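Local coordinates for protein pyridoxine 4-oxidase (Mesorhizobium loti, PDB 4HA6) that catalyses the FAD-dependent oxidation of pyridoxine at its 4-position alcohol as a member of the GMC oxidoreductase family, at residues 90-95 against 119-124; 181-186 against 310-315. All blocks are in the same frame, centred on the assembly; numbering follows the deposited sequence.

Interaction 1 (90-95 against 119-124); sequences MGYMRG and PVFQAI. With FAD (flavin-adenine dinucleotide), chain B.
Arg-94 NH2 forms a salt bridge with Glu-125 and a hydrogen bond with the carbonyl O of Ile-134. With its charged end held there, the side chain lies along Phe-121 of helix 114-124. No hydrogen bond joins 90-95 to 119-124. Their contact rests mainly on the Phe-121 ring, one face of which Arg-94 covers. CG of Arg-94 sits 3.7 Å from the centroid of the Phe-121 ring, only 7° off the ring normal. This is a CH-pi contact over the face. The chain is extended from CG to NE, so it runs from over the ring toward its root. CB stands near Phe-121 CZ, and NE reaches 3.5 Å from Phe-121 CB. The guanidinium is nearly parallel to the ring, with 13° between planes, and has Phe-121 CB over one of its faces. It therefore lies beyond the ring centre, which is taken by CG. Further out, NH2 of Arg-94 approaches CG of Gln-122 at 4.2 Å.

Tyr-92 meets the same helix with its hydroxyl. CG is anti to the backbone N (chi1 -173°), which lets the ring reach out until OH is 3.7 Å from Phe-121 CD2. The methyl CG2 of Ile-124 is also near this OH. The hydroxyl is hydrogen-bonded to Glu-125, so this carboxylate serves both Tyr-92 and Arg-94. At the other end of the loop, Gly-91 N donates to O4 of the flavin at 2.7 Å, and flavin N3 donates to Gly-91 O at 2.8 Å. The loop thus spans from the flavin pyrimidine to helix 114-124. Glu-125 and the Ile-134 carbonyl hold the polar ends, while the arginine's methylenes cover the phenylalanine ring, which probably lets a charged side chain pack in the interior.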
ATOM      1  N   MET A  90      -3.486   0.768   9.246  1.00 28.33           N
ATOM      2  CA  MET A  90      -4.663   1.639   9.115  1.00 13.79           C
ATOM      3  C   MET A  90      -4.426   3.157   8.950  1.00 13.79           C
ATOM      4  O   MET A  90      -5.338   3.959   9.175  1.00 14.17           O
ATOM      5  CB  MET A  90      -5.760   1.302  10.152  1.00 14.95           C
ATOM      6  CG  MET A  90      -5.336   1.221  11.625  1.00 33.71           C
ATOM      7  SD  MET A  90      -5.993  -0.241  12.481  1.00 29.62           S
ATOM      8  CE  MET A  90      -4.518  -1.276  12.519  1.00 24.04           C
ATOM      9  N   GLY A  91      -3.225   3.544   8.522  1.00 11.83           N
ATOM     10  CA  GLY A  91      -2.951   4.937   8.221  1.00  8.31           C
ATOM     11  C   GLY A  91      -3.691   5.324   6.959  1.00 12.16           C
ATOM     12  O   GLY A  91      -3.757   4.519   6.012  1.00  9.70           O
ATOM     13  N   TYR A  92      -4.261   6.529   6.945  1.00 10.03           N
ATOM     14  CA  TYR A  92      -4.935   7.049   5.751  1.00  9.06           C
ATOM     15  C   TYR A  92      -4.222   8.308   5.243  1.00 12.10           C
ATOM     16  O   TYR A  92      -4.297   9.376   5.874  1.00  6.46           O
ATOM     17  CB  TYR A  92      -6.400   7.365   6.051  1.00  6.69           C
ATOM     18  CG  TYR A  92      -7.213   7.761   4.834  1.00  5.73           C
ATOM     19  CD1 TYR A  92      -7.727   6.794   3.967  1.00  5.26           C
ATOM     20  CD2 TYR A  92      -7.468   9.101   4.556  1.00  5.68           C
ATOM     21  CE1 TYR A  92      -8.485   7.157   2.850  1.00  8.51           C
ATOM     22  CE2 TYR A  92      -8.224   9.476   3.442  1.00  7.75           C
ATOM     23  CZ  TYR A  92      -8.719   8.504   2.596  1.00  9.80           C
ATOM     24  OH  TYR A  92      -9.451   8.895   1.499  1.00  4.52           O
ATOM     25  N   MET A  93      -3.523   8.171   4.117  1.00  3.69           N
ATOM     26  CA  MET A  93      -2.809   9.282   3.493  1.00  3.74           C
ATOM     27  C   MET A  93      -3.168   9.311   2.012  1.00  7.03           C
ATOM     28  O   MET A  93      -2.807   8.388   1.285  1.00  1.44           O
ATOM     29  CB  MET A  93      -1.285   9.073   3.613  1.00  5.71           C
ATOM     30  CG  MET A  93      -0.682   9.313   4.999  1.00  3.32           C
ATOM     31  SD  MET A  93      -0.991   8.000   6.216  1.00  9.73           S
ATOM     32  CE  MET A  93       0.425   8.283   7.296  1.00  5.31           C
ATOM     33  N   ARG A  94      -3.861  10.351   1.552  1.00  5.97           N
ATOM     34  CA  ARG A  94      -4.195  10.446   0.127  1.00  7.40           C
ATOM     35  C   ARG A  94      -2.932  10.457  -0.733  1.00 10.93           C
ATOM     36  O   ARG A  94      -2.856   9.791  -1.765  1.00  6.31           O
ATOM     37  CB  ARG A  94      -4.985  11.727  -0.170  1.00  6.20           C
ATOM     38  CG  ARG A  94      -6.368  11.809   0.435  1.00  8.05           C
ATOM     39  CD  ARG A  94      -6.944  13.200   0.145  1.00  8.37           C
ATOM     40  NE  ARG A  94      -8.353  13.285   0.523  1.00  6.73           N
ATOM     41  CZ  ARG A  94      -9.097  14.380   0.398  1.00 10.16           C
ATOM     42  NH1 ARG A  94      -8.570  15.498  -0.096  1.00  7.08           N
ATOM     43  NH2 ARG A  94     -10.366  14.359   0.773  1.00 11.17           N
ATOM     44  N   GLY A  95      -1.929  11.205  -0.287  1.00  9.34           N
ATOM     45  CA  GLY A  95      -0.770  11.470  -1.113  1.00  9.43           C
ATOM     46  C   GLY A  95      -0.730  12.970  -1.348  1.00  8.69           C
ATOM     47  O   GLY A  95      -1.613  13.690  -0.872  1.00  5.04           O
ATOM     48  N   PRO A 119     -13.079  14.976  -5.802  1.00  9.22           N
ATOM     49  CA  PRO A 119     -14.429  14.456  -5.528  1.00 10.25           C
ATOM     50  C   PRO A 119     -14.449  12.944  -5.294  1.00 11.55           C
ATOM     51  O   PRO A 119     -15.392  12.441  -4.687  1.00  9.70           O
ATOM     52  CB  PRO A 119     -15.199  14.759  -6.820  1.00 16.29           C
ATOM     53  CG  PRO A 119     -14.407  15.787  -7.534  1.00 15.13           C
ATOM     54  CD  PRO A 119     -12.977  15.547  -7.160  1.00 16.60           C
ATOM     55  N   VAL A 120     -13.444  12.227  -5.798  1.00 10.20           N
ATOM     56  CA  VAL A 120     -13.377  10.775  -5.594  1.00  6.84           C
ATOM     57  C   VAL A 120     -12.991  10.444  -4.151  1.00  8.20           C
ATOM     58  O   VAL A 120     -13.669   9.647  -3.491  1.00 10.57           O
ATOM     59  CB  VAL A 120     -12.421  10.085  -6.609  1.00 15.04           C
ATOM     60  CG1 VAL A 120     -12.141   8.630  -6.217  1.00  6.13           C
ATOM     61  CG2 VAL A 120     -12.995  10.160  -8.029  1.00  9.62           C
ATOM     62  N   PHE A 121     -11.912  11.058  -3.661  1.00  5.75           N
ATOM     63  CA  PHE A 121     -11.529  10.912  -2.254  1.00  9.41           C
ATOM     64  C   PHE A 121     -12.715  11.290  -1.352  1.00  8.46           C
ATOM     65  O   PHE A 121     -13.093  10.544  -0.454  1.00 13.19           O
ATOM     66  CB  PHE A 121     -10.321  11.798  -1.937  1.00  4.51           C
ATOM     67  CG  PHE A 121      -9.007  11.225  -2.388  1.00  8.17           C
ATOM     68  CD1 PHE A 121      -8.151  11.973  -3.189  1.00 13.25           C
ATOM     69  CD2 PHE A 121      -8.616   9.949  -2.001  1.00 10.60           C
ATOM     70  CE1 PHE A 121      -6.940  11.459  -3.610  1.00 11.41           C
ATOM     71  CE2 PHE A 121      -7.396   9.420  -2.422  1.00  8.10           C
ATOM     72  CZ  PHE A 121      -6.559  10.187  -3.229  1.00  8.54           C
ATOM     73  N   GLN A 122     -13.312  12.445  -1.620  1.00  9.67           N
ATOM     74  CA  GLN A 122     -14.471  12.903  -0.858  1.00  8.60           C
ATOM     75  C   GLN A 122     -15.632  11.906  -0.832  1.00  9.34           C
ATOM     76  O   GLN A 122     -16.283  11.750   0.199  1.00  8.89           O
ATOM     77  CB  GLN A 122     -14.940  14.273  -1.376  1.00  9.12           C
ATOM     78  CG  GLN A 122     -13.903  15.389  -1.192  1.00 10.84           C
ATOM     79  CD  GLN A 122     -14.242  16.628  -1.993  1.00 12.05           C
ATOM     80  OE1 GLN A 122     -15.258  16.667  -2.675  1.00 15.06           O
ATOM     81  NE2 GLN A 122     -13.387  17.643  -1.920  1.00 14.96           N
ATOM     82  N   ALA A 123     -15.910  11.243  -1.958  1.00 11.52           N
ATOM     83  CA  ALA A 123     -16.965  10.222  -1.984  1.00 12.69           C
ATOM     84  C   ALA A 123     -16.613   9.028  -1.090  1.00 15.47           C
ATOM     85  O   ALA A 123     -17.500   8.341  -0.557  1.00 10.34           O
ATOM     86  CB  ALA A 123     -17.230   9.750  -3.407  1.00 13.07           C
ATOM     87  N   ILE A 124     -15.317   8.776  -0.928  1.00 11.57           N
ATOM     88  CA  ILE A 124     -14.865   7.641  -0.136  1.00  7.38           C
ATOM     89  C   ILE A 124     -14.911   7.945   1.365  1.00 12.38           C
ATOM     90  O   ILE A 124     -15.273   7.085   2.182  1.00  9.43           O
ATOM     91  CB  ILE A 124     -13.446   7.238  -0.556  1.00  7.91           C
ATOM     92  CG1 ILE A 124     -13.501   6.407  -1.842  1.00  8.03           C
ATOM     93  CG2 ILE A 124     -12.747   6.469   0.561  1.00  7.20           C
ATOM     94  CD1 ILE A 124     -12.195   6.369  -2.615  1.00  9.15           C
TER
HETATM   95  PA  FAD B 601      -5.015  -6.377  -1.602  1.00  5.73           P
HETATM   96  O1A FAD B 601      -5.814  -5.522  -0.629  1.00 11.80           O
HETATM   97  O2A FAD B 601      -3.753  -7.034  -1.115  1.00 14.87           O
HETATM   98  O5B FAD B 601      -6.025  -7.504  -2.174  1.00 10.88           O
HETATM   99  C5B FAD B 601      -5.622  -8.642  -2.930  1.00  9.36           C
HETATM  100  C4B FAD B 601      -6.692  -9.693  -2.669  1.00  7.48           C
HETATM  101  O4B FAD B 601      -6.815 -10.612  -3.760  1.00  9.63           O
HETATM  102  C3B FAD B 601      -6.349 -10.520  -1.437  1.00 14.77           C
HETATM  103  O3B FAD B 601      -7.554 -10.616  -0.660  1.00  7.86           O
HETATM  104  C2B FAD B 601      -5.929 -11.881  -1.987  1.00  9.88           C
HETATM  105  O2B FAD B 601      -6.248 -12.943  -1.070  1.00 13.44           O
HETATM  106  C1B FAD B 601      -6.724 -11.969  -3.287  1.00  9.52           C
HETATM  107  N9A FAD B 601      -6.087 -12.776  -4.370  1.00  6.29           N
HETATM  108  C8A FAD B 601      -4.789 -12.753  -4.742  1.00  7.45           C
HETATM  109  N7A FAD B 601      -4.578 -13.605  -5.782  1.00  6.62           N
HETATM  110  C5A FAD B 601      -5.758 -14.189  -6.098  1.00  8.04           C
HETATM  111  C6A FAD B 601      -6.233 -15.179  -7.100  1.00  9.04           C
HETATM  112  N6A FAD B 601      -5.372 -15.733  -8.013  1.00  5.51           N
HETATM  113  N1A FAD B 601      -7.555 -15.511  -7.081  1.00 12.05           N
HETATM  114  C2A FAD B 601      -8.416 -14.965  -6.197  1.00 11.02           C
HETATM  115  N3A FAD B 601      -8.040 -14.057  -5.268  1.00 10.89           N
HETATM  116  C4A FAD B 601      -6.748 -13.633  -5.166  1.00  7.67           C
HETATM  117  N1  FAD B 601      -1.592   1.223   3.400  1.00  3.53           N
HETATM  118  C2  FAD B 601      -1.944   2.411   3.926  1.00  5.81           C
HETATM  119  O2  FAD B 601      -2.351   3.307   3.154  1.00  5.95           O
HETATM  120  N3  FAD B 601      -1.847   2.677   5.242  1.00  6.79           N
HETATM  121  C4  FAD B 601      -1.410   1.766   6.128  1.00 17.18           C
HETATM  122  O4  FAD B 601      -1.312   2.034   7.354  1.00 23.04           O
HETATM  123  C4X FAD B 601      -1.004   0.434   5.625  1.00 13.55           C
HETATM  124  N5  FAD B 601      -0.539  -0.534   6.441  1.00 19.64           N
HETATM  125  C5X FAD B 601      -0.193  -1.752   5.954  1.00 22.62           C
HETATM  126  C6  FAD B 601       0.277  -2.747   6.809  1.00 21.04           C
HETATM  127  C7  FAD B 601       0.624  -3.999   6.310  1.00 21.08           C
HETATM  128  C7M FAD B 601       1.129  -5.066   7.250  1.00 14.12           C
HETATM  129  C8  FAD B 601       0.492  -4.280   4.854  1.00 18.15           C
HETATM  130  C8M FAD B 601       0.875  -5.634   4.318  1.00 13.74           C
HETATM  131  C9  FAD B 601       0.020  -3.293   3.989  1.00  9.98           C
HETATM  132  C9A FAD B 601      -0.318  -2.039   4.497  1.00 12.21           C
HETATM  133  N10 FAD B 601      -0.790  -1.034   3.635  1.00 10.91           N
HETATM  134  C10 FAD B 601      -1.139   0.214   4.172  1.00  8.81           C
HETATM  135  C1' FAD B 601      -0.908  -1.291   2.195  1.00 10.97           C
HETATM  136  C2' FAD B 601      -2.346  -1.489   1.743  1.00 10.50           C
HETATM  137  O2' FAD B 601      -3.029  -2.377   2.643  1.00 13.30           O
HETATM  138  C3' FAD B 601      -2.292  -2.088   0.336  1.00  9.79           C
HETATM  139  O3' FAD B 601      -1.448  -1.257  -0.478  1.00  5.53           O
HETATM  140  C4' FAD B 601      -3.676  -2.191  -0.280  1.00 10.95           C
HETATM  141  O4' FAD B 601      -4.498  -2.978   0.599  1.00 14.26           O
HETATM  142  C5' FAD B 601      -3.620  -2.813  -1.680  1.00  6.90           C
HETATM  143  O5' FAD B 601      -4.927  -3.276  -2.012  1.00 11.88           O
HETATM  144  P   FAD B 601      -5.153  -4.108  -3.361  1.00 12.17           P
HETATM  145  O1P FAD B 601      -6.636  -4.162  -3.707  1.00  8.76           O
HETATM  146  O2P FAD B 601      -4.165  -3.644  -4.412  1.00  5.02           O
HETATM  147  O3P FAD B 601      -4.646  -5.569  -2.937  1.00  7.05           O

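Interaction 2 (181-186 against 310-315); sequences TPNSLN and RLQHSE. With PXM (4-(aminomethyl)-5-(hydroxymethyl)-2-methylpyridin-3-ol), chain J.
Strand 314-320, in the antiparallel sheet of the substrate-binding domain, gives Ser-314 to the pyridoxamine pocket, and loop 181-186 packs against the start of that strand. The main polar tie is between backbones. Asn-183 N donates to Glu-315 O at 2.7 Å and is almost straight, with 169° at the hydrogen. The same oxygen takes a hydrogen bond from a water, which also donates to Asn-183 O at 2.8 Å. CA of Pro-182 adds a longer CH...O contact to Glu-315 O, at 3.5 Å. One carbonyl thus gathers a peptide N-H, a water and a CH group.

The Asn-183 side chain follows the strand. CG is anti to the carbonyl carbon (chi1 -56°), which carries the amide beside the Glu-315 carbonyl, with ND2 2.9 Å from Ser-314 O. OD1 accepts a hydrogen bond from Met-317 N. Cut back to an alanine, this position would probably leave Met-317 N without its acceptor and open a gap beside the Ser-314 carbonyl. The Glu-315 side chain turns from the loop, and its carboxylate is hydrogen-bonded to Ser-309 OG and to Ser-151 N.

Two residues on, Leu-185 makes the apolar half of the contact. Its two methyls divide the work. CD1 packs on Leu-311 CD2 at 3.8 Å, whereas CD2 meets the amide of Gln-312, nearest OE1 at 3.2 Å, with CG also close. Gln-312 bends at chi2, and its amide passes between Leu-185 and the ligand. Beyond it, Ser-314 faces the pyridoxamine itself. The chi1 of Ser-314 (-173°) turns OG away from the backbone N, and CB and OG both approach ring carbon C6, OG at 3.1 Å.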
ATOM      1  N   THR A 181       1.841  16.182  12.414  1.00  5.37           N
ATOM      2  CA  THR A 181       0.447  15.835  12.701  1.00  9.15           C
ATOM      3  C   THR A 181       0.376  14.370  13.098  1.00  9.74           C
ATOM      4  O   THR A 181       1.177  13.560  12.624  1.00 11.36           O
ATOM      5  CB  THR A 181      -0.484  16.083  11.463  1.00 11.42           C
ATOM      6  OG1 THR A 181      -1.846  15.734  11.768  1.00  7.16           O
ATOM      7  CG2 THR A 181      -0.029  15.265  10.275  1.00  7.41           C
ATOM      8  N   PRO A 182      -0.571  14.019  13.986  1.00 10.92           N
ATOM      9  CA  PRO A 182      -0.859  12.589  14.145  1.00 12.60           C
ATOM     10  C   PRO A 182      -1.392  12.043  12.824  1.00 12.23           C
ATOM     11  O   PRO A 182      -2.104  12.771  12.122  1.00 10.09           O
ATOM     12  CB  PRO A 182      -1.992  12.566  15.186  1.00 11.92           C
ATOM     13  CG  PRO A 182      -1.916  13.887  15.892  1.00  9.93           C
ATOM     14  CD  PRO A 182      -1.391  14.867  14.872  1.00 12.34           C
ATOM     15  N   ASN A 183      -1.061  10.799  12.483  1.00  6.45           N
ATOM     16  CA  ASN A 183      -1.633  10.171  11.298  1.00  8.08           C
ATOM     17  C   ASN A 183      -3.142  10.059  11.414  1.00  9.17           C
ATOM     18  O   ASN A 183      -3.655   9.701  12.472  1.00  9.06           O
ATOM     19  CB  ASN A 183      -1.062   8.763  11.103  1.00 11.11           C
ATOM     20  CG  ASN A 183       0.452   8.754  11.019  1.00  9.73           C
ATOM     21  OD1 ASN A 183       1.058   9.735  10.608  1.00  9.34           O
ATOM     22  ND2 ASN A 183       1.068   7.642  11.417  1.00  8.30           N
ATOM     23  N   SER A 184      -3.856  10.366  10.335  1.00  7.76           N
ATOM     24  CA  SER A 184      -5.274  10.038  10.257  1.00  8.55           C
ATOM     25  C   SER A 184      -5.393   8.525  10.160  1.00 11.17           C
ATOM     26  O   SER A 184      -4.514   7.877   9.578  1.00  7.06           O
ATOM     27  CB  SER A 184      -5.922  10.706   9.042  1.00  8.40           C
ATOM     28  OG  SER A 184      -5.777  12.127   9.102  1.00 14.54           O
ATOM     29  N   LEU A 185      -6.462   7.964  10.729  1.00 11.52           N
ATOM     30  CA  LEU A 185      -6.604   6.507  10.840  1.00 11.65           C
ATOM     31  C   LEU A 185      -8.001   6.014  10.458  1.00 10.98           C
ATOM     32  O   LEU A 185      -8.998   6.705  10.705  1.00 11.37           O
ATOM     33  CB  LEU A 185      -6.303   6.054  12.266  1.00 16.14           C
ATOM     34  CG  LEU A 185      -4.907   6.298  12.831  1.00 16.43           C
ATOM     35  CD1 LEU A 185      -4.897   6.019  14.316  1.00 17.29           C
ATOM     36  CD2 LEU A 185      -3.906   5.413  12.129  1.00 16.62           C
ATOM     37  N   ASN A 186      -8.077   4.822   9.865  1.00  7.92           N
ATOM     38  CA  ASN A 186      -9.378   4.205   9.607  1.00 11.65           C
ATOM     39  C   ASN A 186      -9.814   3.421  10.827  1.00 12.71           C
ATOM     40  O   ASN A 186      -9.683   2.191  10.866  1.00  8.47           O
ATOM     41  CB  ASN A 186      -9.361   3.282   8.384  1.00  8.12           C
ATOM     42  CG  ASN A 186      -9.043   4.015   7.089  1.00 19.11           C
ATOM     43  OD1 ASN A 186      -8.335   3.482   6.230  1.00 11.84           O
ATOM     44  ND2 ASN A 186      -9.571   5.235   6.936  1.00 11.48           N
ATOM     45  N   ARG A 310      -2.178   3.739  22.324  1.00 33.56           N
ATOM     46  CA  ARG A 310      -3.625   3.589  22.428  0.56 29.46           C
ATOM     47  C   ARG A 310      -4.239   3.661  21.034  1.00 30.28           C
ATOM     48  O   ARG A 310      -5.458   3.818  20.873  1.00 30.75           O
ATOM     49  CB  ARG A 310      -4.207   4.645  23.367  0.56 30.77           C
ATOM     50  CG  ARG A 310      -3.735   4.466  24.808  0.56 32.12           C
ATOM     51  CD  ARG A 310      -3.834   5.761  25.597  0.56 28.02           C
ATOM     52  NE  ARG A 310      -5.211   6.159  25.875  0.56 28.91           N
ATOM     53  CZ  ARG A 310      -5.711   6.311  27.100  0.56 32.15           C
ATOM     54  NH1 ARG A 310      -4.946   6.103  28.166  0.56 33.25           N
ATOM     55  NH2 ARG A 310      -6.975   6.677  27.263  0.56 33.11           N
ATOM     56  N   LEU A 311      -3.375   3.519  20.034  1.00 18.31           N
ATOM     57  CA  LEU A 311      -3.784   3.516  18.643  1.00 29.82           C
ATOM     58  C   LEU A 311      -3.114   2.354  17.907  1.00 28.16           C
ATOM     59  O   LEU A 311      -3.519   1.187  18.063  1.00 31.24           O
ATOM     60  CB  LEU A 311      -3.443   4.861  17.979  1.00 32.17           C
ATOM     61  CG  LEU A 311      -4.278   6.076  18.412  1.00 29.21           C
ATOM     62  CD1 LEU A 311      -3.722   7.399  17.846  1.00 19.26           C
ATOM     63  CD2 LEU A 311      -5.725   5.887  18.006  1.00 19.68           C
ATOM     64  N   GLN A 312      -2.067   2.674  17.143  1.00 33.22           N
ATOM     65  CA  GLN A 312      -1.493   1.742  16.175  1.00 35.34           C
ATOM     66  C   GLN A 312       0.045   1.698  16.185  1.00 37.68           C
ATOM     67  O   GLN A 312       0.662   1.198  15.231  1.00 30.89           O
ATOM     68  CB  GLN A 312      -1.977   2.132  14.776  1.00 33.58           C
ATOM     69  CG  GLN A 312      -1.559   3.556  14.376  1.00 29.01           C
ATOM     70  CD  GLN A 312      -0.946   3.610  12.981  1.00 38.32           C
ATOM     71  OE1 GLN A 312      -0.798   4.682  12.394  1.00 44.23           O
ATOM     72  NE2 GLN A 312      -0.583   2.447  12.447  1.00 49.61           N
ATOM     73  N   HIS A 313       0.646   2.237  17.250  1.00 30.36           N
ATOM     74  CA  HIS A 313       2.105   2.212  17.481  1.00 32.66           C
ATOM     75  C   HIS A 313       2.925   3.205  16.649  1.00 29.91           C
ATOM     76  O   HIS A 313       3.875   3.817  17.152  1.00 32.74           O
ATOM     77  CB  HIS A 313       2.686   0.793  17.338  1.00 38.87           C
ATOM     78  CG  HIS A 313       1.966  -0.240  18.149  1.00 42.68           C
ATOM     79  ND1 HIS A 313       2.138  -0.371  19.510  1.00 30.11           N
ATOM     80  CD2 HIS A 313       1.075  -1.196  17.786  1.00 41.51           C
ATOM     81  CE1 HIS A 313       1.380  -1.361  19.952  1.00 43.63           C
ATOM     82  NE2 HIS A 313       0.726  -1.877  18.927  1.00 34.70           N
ATOM     83  N   SER A 314       2.576   3.344  15.376  1.00 31.87           N
ATOM     84  CA  SER A 314       3.260   4.288  14.499  1.00 29.04           C
ATOM     85  C   SER A 314       2.321   5.457  14.259  1.00 21.96           C
ATOM     86  O   SER A 314       1.563   5.466  13.288  1.00 11.82           O
ATOM     87  CB  SER A 314       3.600   3.618  13.177  1.00 19.00           C
ATOM     88  OG  SER A 314       4.402   4.468  12.382  1.00 32.71           O
ATOM     89  N   GLU A 315       2.382   6.440  15.152  1.00 11.17           N
ATOM     90  CA  GLU A 315       1.300   7.393  15.316  1.00 10.74           C
ATOM     91  C   GLU A 315       1.450   8.666  14.499  1.00 11.28           C
ATOM     92  O   GLU A 315       0.456   9.354  14.253  1.00 15.21           O
ATOM     93  CB  GLU A 315       1.141   7.754  16.800  1.00 15.79           C
ATOM     94  CG  GLU A 315       0.996   6.555  17.724  1.00 29.68           C
ATOM     95  CD  GLU A 315       0.433   6.925  19.084  1.00 30.25           C
ATOM     96  OE1 GLU A 315       0.413   8.130  19.416  1.00 18.45           O
ATOM     97  OE2 GLU A 315      -0.003   6.005  19.811  1.00 28.38           O
TER
HETATM   98  N1  PXM J 609       4.816   1.470   9.987  1.00 36.80           N
HETATM   99  C2  PXM J 609       4.790   0.539   9.035  1.00 25.41           C
HETATM  100  C2A PXM J 609       5.824  -0.539   8.943  1.00 27.14           C
HETATM  101  C3  PXM J 609       3.745   0.616   8.126  1.00 27.23           C
HETATM  102  O3  PXM J 609       3.671  -0.322   7.121  1.00 32.93           O
HETATM  103  C4  PXM J 609       2.768   1.632   8.199  1.00 48.66           C
HETATM  104  C5  PXM J 609       2.866   2.596   9.245  1.00 31.64           C
HETATM  105  C5A PXM J 609       1.911   3.744   9.506  1.00 32.04           C
HETATM  106  O5  PXM J 609       1.171   4.230   8.441  1.00 30.17           O
HETATM  107  C6  PXM J 609       3.938   2.459  10.134  1.00 38.81           C
HETATM  108  C4A PXM J 609       1.685   1.613   7.158  1.00 33.77           C
HETATM  109  N4  PXM J 609       2.168   1.480   5.814  1.00 12.68           N
HETATM  110  O   HOH W   1      -2.303   8.618  14.643  1.00 13.73           O

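Both interactions are buried and both border the active site, one at the flavin and one at the substrate. Interaction 1 runs from the flavin pyrimidine outward to helix 114-124; interaction 2 sets a loop against the strand that gives Ser-314 to the substrate pocket. Loops 90-95 and 181-186 run side by side, with probable backbone hydrogen bonds from Tyr-92 N to Ser-184 O and from Asn-186 N to Met-90 O. Met-90 O also packs on Leu-185 CD2. This pairing joins the two contacts. Their chemistry differs. In interaction 1 side chains meet across an aromatic face without a direct hydrogen bond. Interaction 2 relies on a backbone bond, a bridging water and leucine packing.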